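Local structure of sporozoite microneme protein essential for cell traversal (Plasmodium berghei, 4U5A) at residues I32-L35 with F36-I39; L118-S121 with H122-K126. The protein is a microneme protein that sporozoites of the rodent malaria parasite need for passing through host cells. All blocks are in the same frame, centred on the assembly; numbering follows the deposited sequence.

Contact 1 (I32-L35 with F36-I39)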
ATOM      1  N   ILE A  32      -3.860  -3.784  -3.916  1.00 48.21           N
ATOM      2  CA  ILE A  32      -2.855  -4.775  -3.518  1.00 46.93           C
ATOM      3  C   ILE A  32      -3.422  -6.203  -3.588  1.00 50.43           C
ATOM      4  O   ILE A  32      -2.734  -7.152  -4.009  1.00 60.92           O
ATOM      5  CB  ILE A  32      -2.316  -4.482  -2.108  1.00 39.63           C
ATOM      6  CG1 ILE A  32      -1.743  -3.062  -2.053  1.00 38.54           C
ATOM      7  CG2 ILE A  32      -1.252  -5.495  -1.715  1.00 37.34           C
ATOM      8  CD1 ILE A  32      -1.207  -2.665  -0.690  1.00 37.85           C
ATOM      9  N   LYS A  33      -4.678  -6.354  -3.181  1.00 47.34           N
ATOM     10  CA  LYS A  33      -5.345  -7.642  -3.310  1.00 54.47           C
ATOM     11  C   LYS A  33      -5.351  -8.061  -4.773  1.00 55.95           C
ATOM     12  O   LYS A  33      -5.123  -9.223  -5.079  1.00 54.17           O
ATOM     13  CB  LYS A  33      -6.771  -7.600  -2.758  1.00 51.21           C
ATOM     14  CG  LYS A  33      -7.420  -8.974  -2.690  1.00 66.99           C
ATOM     15  CD  LYS A  33      -6.585  -9.937  -1.851  1.00 77.05           C
ATOM     16  CE  LYS A  33      -7.224 -11.319  -1.773  1.00 69.28           C
ATOM     17  NZ  LYS A  33      -8.625 -11.277  -1.272  1.00 77.88           N
ATOM     18  N   ASP A  34      -5.615  -7.110  -5.669  1.00 60.45           N
ATOM     19  CA  ASP A  34      -5.559  -7.365  -7.109  1.00 58.83           C
ATOM     20  C   ASP A  34      -4.165  -7.801  -7.546  1.00 54.46           C
ATOM     21  O   ASP A  34      -4.031  -8.641  -8.433  1.00 50.48           O
ATOM     22  CB  ASP A  34      -5.982  -6.130  -7.905  1.00 52.42           C
ATOM     23  CG  ASP A  34      -7.477  -5.911  -7.892  1.00 69.17           C
ATOM     24  OD1 ASP A  34      -8.208  -6.841  -7.484  1.00 64.32           O
ATOM     25  OD2 ASP A  34      -7.920  -4.812  -8.293  1.00 59.51           O
ATOM     26  N   LEU A  35      -3.133  -7.229  -6.929  1.00 53.95           N
ATOM     27  CA  LEU A  35      -1.770  -7.678  -7.201  1.00 50.16           C
ATOM     28  C   LEU A  35      -1.663  -9.167  -6.909  1.00 55.52           C
ATOM     29  O   LEU A  35      -1.291  -9.968  -7.781  1.00 61.65           O
ATOM     30  CB  LEU A  35      -0.748  -6.909  -6.359  1.00 43.55           C
ATOM     31  CG  LEU A  35      -0.400  -5.470  -6.742  1.00 56.67           C
ATOM     32  CD1 LEU A  35       0.682  -4.925  -5.821  1.00 49.39           C
ATOM     33  CD2 LEU A  35       0.037  -5.384  -8.193  1.00 52.08           C
ATOM     34  N   PHE A  36      -2.019  -9.538  -5.681  1.00 63.73           N
ATOM     35  CA  PHE A  36      -1.931 -10.937  -5.274  1.00 59.50           C
ATOM     36  C   PHE A  36      -2.800 -11.879  -6.120  1.00 64.97           C
ATOM     37  O   PHE A  36      -2.368 -12.974  -6.461  1.00 59.27           O
ATOM     38  CB  PHE A  36      -2.300 -11.074  -3.797  1.00 45.15           C
ATOM     39  CG  PHE A  36      -1.149 -10.826  -2.866  1.00 42.41           C
ATOM     40  CD1 PHE A  36      -0.260 -11.842  -2.560  1.00 43.13           C
ATOM     41  CD2 PHE A  36      -0.953  -9.574  -2.302  1.00 45.71           C
ATOM     42  CE1 PHE A  36       0.803 -11.620  -1.706  1.00 46.43           C
ATOM     43  CE2 PHE A  36       0.108  -9.342  -1.446  1.00 44.33           C
ATOM     44  CZ  PHE A  36       0.989 -10.368  -1.148  1.00 47.69           C
ATOM     45  N   LEU A  37      -4.006 -11.446  -6.475  1.00 58.08           N
ATOM     46  CA  LEU A  37      -4.906 -12.258  -7.292  1.00 57.39           C
ATOM     47  C   LEU A  37      -4.336 -12.468  -8.689  1.00 65.00           C
ATOM     48  O   LEU A  37      -4.415 -13.566  -9.242  1.00 67.16           O
ATOM     49  CB  LEU A  37      -6.290 -11.609  -7.381  1.00 55.25           C
ATOM     50  CG  LEU A  37      -7.111 -11.547  -6.087  1.00 62.48           C
ATOM     51  CD1 LEU A  37      -8.486 -10.960  -6.344  1.00 66.29           C
ATOM     52  CD2 LEU A  37      -7.226 -12.921  -5.446  1.00 64.55           C
ATOM     53  N   ASP A  38      -3.780 -11.406  -9.263  1.00 66.24           N
ATOM     54  CA  ASP A  38      -3.173 -11.482 -10.585  1.00 66.56           C
ATOM     55  C   ASP A  38      -1.964 -12.410 -10.562  1.00 67.32           C
ATOM     56  O   ASP A  38      -1.681 -13.097 -11.544  1.00 80.00           O
ATOM     57  CB  ASP A  38      -2.767 -10.091 -11.081  1.00 55.07           C
ATOM     58  CG  ASP A  38      -3.961  -9.218 -11.407  1.00 69.55           C
ATOM     59  OD1 ASP A  38      -5.058  -9.771 -11.637  1.00 68.69           O
ATOM     60  OD2 ASP A  38      -3.804  -7.979 -11.423  1.00 85.27           O
ATOM     61  N   ILE A  39      -1.258 -12.440  -9.436  1.00 61.57           N
ATOM     62  CA  ILE A  39      -0.138 -13.367  -9.294  1.00 57.98           C
ATOM     63  C   ILE A  39      -0.628 -14.808  -9.155  1.00 65.60           C
ATOM     64  O   ILE A  39      -0.002 -15.735  -9.667  1.00 78.32           O
ATOM     65  CB  ILE A  39       0.749 -13.014  -8.081  1.00 65.48           C
ATOM     66  CG1 ILE A  39       1.317 -11.602  -8.225  1.00 61.26           C
ATOM     67  CG2 ILE A  39       1.890 -14.012  -7.933  1.00 41.03           C
ATOM     68  CD1 ILE A  39       2.276 -11.214  -7.120  1.00 55.77           C
TER
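Phe-36 packs back on Ile-32, one turn earlier in the same helix, and its side chain can be followed outward from the backbone. CB lies 3.6 Å from Lys-33 O. CG follows at 4.2 Å from Ile-32 O, and CD2 comes to 3.5 Å from that same oxygen, which sits at the ring edge, near the ring plane. CE2, further out on the same side of the ring, is 4.1 Å from Ile-32 CG2, a plain apolar contact. In Ile-32, CG1 sits beside the backbone N (chi1 -57°), which leaves the CG2 methyl on the side facing the ring. The two side chains run side by side and point the same way. The Phe-36 side chain also touches Tyr-57 of helix 49-57 and Pro-61 of helix 59-84.

The backbone hydrogen bonds hold the turn. Phe-36 N donates to Ile-32 O at 3.0 Å, with an N-H...O angle of 165°, and the same i to i+4 step is repeated by Leu-37 N to Lys-33 O, Asp-38 N to Asp-34 O and Ile-39 N to Leu-35 O. On a second face, a bend at chi2 (57°) brings Lys-33 CE to 4.0 Å from Leu-37 CD2. Asp-34 and Asp-38 also lie a turn apart, their OD1 atoms separated by 6.0 Å, and these like charges probably disfavour each other slightly. The four consecutive bonds mark regular alpha-helix, with Ile-32 and Leu-35 buried against other helices and Lys-33, Asp-34, Leu-37 and Asp-38 on the more open side, as expected for a helix of a four-helix bundle.

Contact 2 (L118-S121 with H122-K126)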
ATOM      1  N   LEU A 118       5.857  -3.831 -10.474  1.00 43.88           N
ATOM      2  CA  LEU A 118       7.029  -4.359 -11.167  1.00 36.03           C
ATOM      3  C   LEU A 118       7.480  -5.687 -10.540  1.00 49.94           C
ATOM      4  O   LEU A 118       7.873  -6.618 -11.256  1.00 51.89           O
ATOM      5  CB  LEU A 118       8.168  -3.336 -11.171  1.00 46.05           C
ATOM      6  CG  LEU A 118       9.421  -3.740 -11.953  1.00 47.58           C
ATOM      7  CD1 LEU A 118       9.064  -4.000 -13.404  1.00 38.76           C
ATOM      8  CD2 LEU A 118      10.495  -2.664 -11.869  1.00 38.41           C
ATOM      9  N   ASN A 119       7.408  -5.777  -9.211  1.00 51.23           N
ATOM     10  CA  ASN A 119       7.709  -7.030  -8.509  1.00 51.60           C
ATOM     11  C   ASN A 119       6.775  -8.182  -8.916  1.00 43.48           C
ATOM     12  O   ASN A 119       7.217  -9.322  -9.096  1.00 48.68           O
ATOM     13  CB  ASN A 119       7.637  -6.823  -6.991  1.00 44.03           C
ATOM     14  CG  ASN A 119       8.896  -6.179  -6.414  1.00 49.30           C
ATOM     15  OD1 ASN A 119       9.990  -6.300  -6.969  1.00 44.66           O
ATOM     16  ND2 ASN A 119       8.740  -5.495  -5.284  1.00 50.20           N
ATOM     17  N   LYS A 120       5.488  -7.872  -9.057  1.00 36.56           N
ATOM     18  CA  LYS A 120       4.482  -8.832  -9.514  1.00 35.18           C
ATOM     19  C   LYS A 120       4.804  -9.347 -10.909  1.00 56.79           C
ATOM     20  O   LYS A 120       4.802 -10.560 -11.148  1.00 57.57           O
ATOM     21  CB  LYS A 120       3.090  -8.195  -9.508  1.00 40.69           C
ATOM     22  CG  LYS A 120       2.114  -8.820 -10.502  1.00 51.23           C
ATOM     23  CD  LYS A 120       0.846  -7.991 -10.643  1.00 63.62           C
ATOM     24  CE  LYS A 120       0.439  -7.841 -12.102  1.00 75.67           C
ATOM     25  NZ  LYS A 120       1.457  -7.048 -12.848  1.00 59.98           N
ATOM     26  N   SER A 121       5.068  -8.418 -11.828  1.00 61.08           N
ATOM     27  CA  SER A 121       5.431  -8.786 -13.193  1.00 50.59           C
ATOM     28  C   SER A 121       6.661  -9.690 -13.197  1.00 50.16           C
ATOM     29  O   SER A 121       6.707 -10.699 -13.908  1.00 48.64           O
ATOM     30  CB  SER A 121       5.686  -7.539 -14.045  1.00 44.43           C
ATOM     31  OG  SER A 121       4.494  -6.795 -14.238  1.00 50.00           O
ATOM     32  N   HIS A 122       7.649  -9.318 -12.388  1.00 43.81           N
ATOM     33  CA  HIS A 122       8.877 -10.093 -12.257  1.00 41.25           C
ATOM     34  C   HIS A 122       8.586 -11.525 -11.794  1.00 55.04           C
ATOM     35  O   HIS A 122       9.153 -12.491 -12.323  1.00 61.06           O
ATOM     36  CB  HIS A 122       9.828  -9.393 -11.282  1.00 35.26           C
ATOM     37  CG  HIS A 122      11.234  -9.901 -11.330  1.00 47.50           C
ATOM     38  ND1 HIS A 122      11.660 -10.843 -12.243  1.00 62.11           N
ATOM     39  CD2 HIS A 122      12.318  -9.597 -10.574  1.00 45.47           C
ATOM     40  CE1 HIS A 122      12.940 -11.098 -12.048  1.00 48.83           C
ATOM     41  NE2 HIS A 122      13.365 -10.353 -11.040  1.00 43.94           N
ATOM     42  N   ILE A 123       7.695 -11.658 -10.811  1.00 52.60           N
ATOM     43  CA  ILE A 123       7.328 -12.971 -10.286  1.00 59.59           C
ATOM     44  C   ILE A 123       6.609 -13.817 -11.339  1.00 59.46           C
ATOM     45  O   ILE A 123       6.942 -14.990 -11.534  1.00 49.20           O
ATOM     46  CB  ILE A 123       6.433 -12.853  -9.030  1.00 59.30           C
ATOM     47  CG1 ILE A 123       7.236 -12.297  -7.847  1.00 62.88           C
ATOM     48  CG2 ILE A 123       5.838 -14.203  -8.661  1.00 38.46           C
ATOM     49  CD1 ILE A 123       6.385 -11.938  -6.641  1.00 44.03           C
ATOM     50  N   ILE A 124       5.621 -13.225 -12.008  1.00 54.37           N
ATOM     51  CA  ILE A 124       4.882 -13.934 -13.053  1.00 57.73           C
ATOM     52  C   ILE A 124       5.824 -14.414 -14.152  1.00 65.62           C
ATOM     53  O   ILE A 124       5.716 -15.549 -14.607  1.00 65.05           O
ATOM     54  CB  ILE A 124       3.760 -13.064 -13.668  1.00 59.24           C
ATOM     55  CG1 ILE A 124       2.551 -13.017 -12.727  1.00 54.13           C
ATOM     56  CG2 ILE A 124       3.303 -13.636 -14.992  1.00 57.83           C
ATOM     57  CD1 ILE A 124       1.390 -12.171 -13.237  1.00 55.34           C
ATOM     58  N   LEU A 125       6.759 -13.563 -14.562  1.00 62.95           N
ATOM     59  CA  LEU A 125       7.714 -13.959 -15.589  1.00 57.26           C
ATOM     60  C   LEU A 125       8.638 -15.091 -15.131  1.00 62.32           C
ATOM     61  O   LEU A 125       8.763 -16.107 -15.820  1.00 68.58           O
ATOM     62  CB  LEU A 125       8.556 -12.762 -16.035  1.00 56.47           C
ATOM     63  CG  LEU A 125       7.856 -11.753 -16.946  1.00 61.36           C
ATOM     64  CD1 LEU A 125       8.834 -10.717 -17.479  1.00 53.09           C
ATOM     65  CD2 LEU A 125       7.177 -12.483 -18.088  1.00 47.78           C
ATOM     66  N   LYS A 126       9.283 -14.920 -13.979  1.00 58.65           N
ATOM     67  CA  LYS A 126      10.303 -15.876 -13.545  1.00 53.69           C
ATOM     68  C   LYS A 126       9.750 -17.281 -13.293  1.00 68.56           C
ATOM     69  O   LYS A 126      10.449 -18.270 -13.512  1.00 78.63           O
ATOM     70  CB  LYS A 126      11.024 -15.365 -12.294  1.00 53.94           C
ATOM     71  CG  LYS A 126      12.197 -16.246 -11.862  1.00 47.65           C
ATOM     72  CD  LYS A 126      13.018 -15.595 -10.759  1.00 51.00           C
ATOM     73  CE  LYS A 126      14.277 -16.394 -10.441  1.00 63.38           C
ATOM     74  NZ  LYS A 126      13.990 -17.724  -9.841  1.00 77.20           N
TER
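His-122 and Leu-118 meet across one helical turn, and the evidence here is first of all backbone hydrogen bonding. His-122 N donates to Leu-118 O, Ile-123 N to Asn-119 O, Ile-124 N to Lys-120 O and Leu-125 N to Ser-121 O, an unbroken i to i+4 series. The third is the straightest, with an N-H...O angle of 172° over 2.9 Å between Ile-124 N and Lys-120 O.

Van der Waals contacts with the preceding turn form the second group. Ile-123 CG1 comes within 3.2 Å of Asn-119 O, and Leu-125 CG within 3.4 Å of Ser-121 O; in both residues this carbon sits beside the residue's own backbone N, which turns it back over the earlier carbonyl. His-122 behaves differently: its CG is anti to the backbone N (chi1 -165°), so CB alone of its side chain stays near the turn, 3.4 Å from Leu-118 O, while the imidazole leads away. Between side chains proper the meeting is loose, Lys-120 CG to Ile-124 CD1 measuring 4.4 Å.

Aromatic and polar interactions with the surroundings make up the rest. The His-122 ring packs edge-to-face with Phe-173, which also receives Lys-126 in a cation-pi contact, and Ser-121 OG makes a weak hydrogen bond to Glu-117 O.

These last turns of helix 88-126 lie among several other helices. Ile-123 meets Phe-173 and Ile-174 of helix 167-197, Lys-120 and Ile-123 reach helix 10-39, and Leu-118, His-122 and Leu-125 touch helix 148-155.

Contacts 1 and 2 occupy the final turns of helices 10-39 and 88-126, and their centres are about 12 Å apart. The two helices touch directly there. Leu-35 CD2 lies 3.7 Å from Lys-120 CD, and Ile-39 CG1 is equally close to Lys-120 CG, so the aliphatic part of that lysine serves as an apolar surface for both residues. Ile-39 CG2 continues the seam at 4.0 Å from Ile-123 CG2, and Asp-38 O meets Ile-124 CD1 at 3.6 Å. Leu-35 and Ile-39 of one helix thus pack on Lys-120 and Ile-123 of the other where these two helices end; the evidence is of apolar packing between helices rather than of a ligand site.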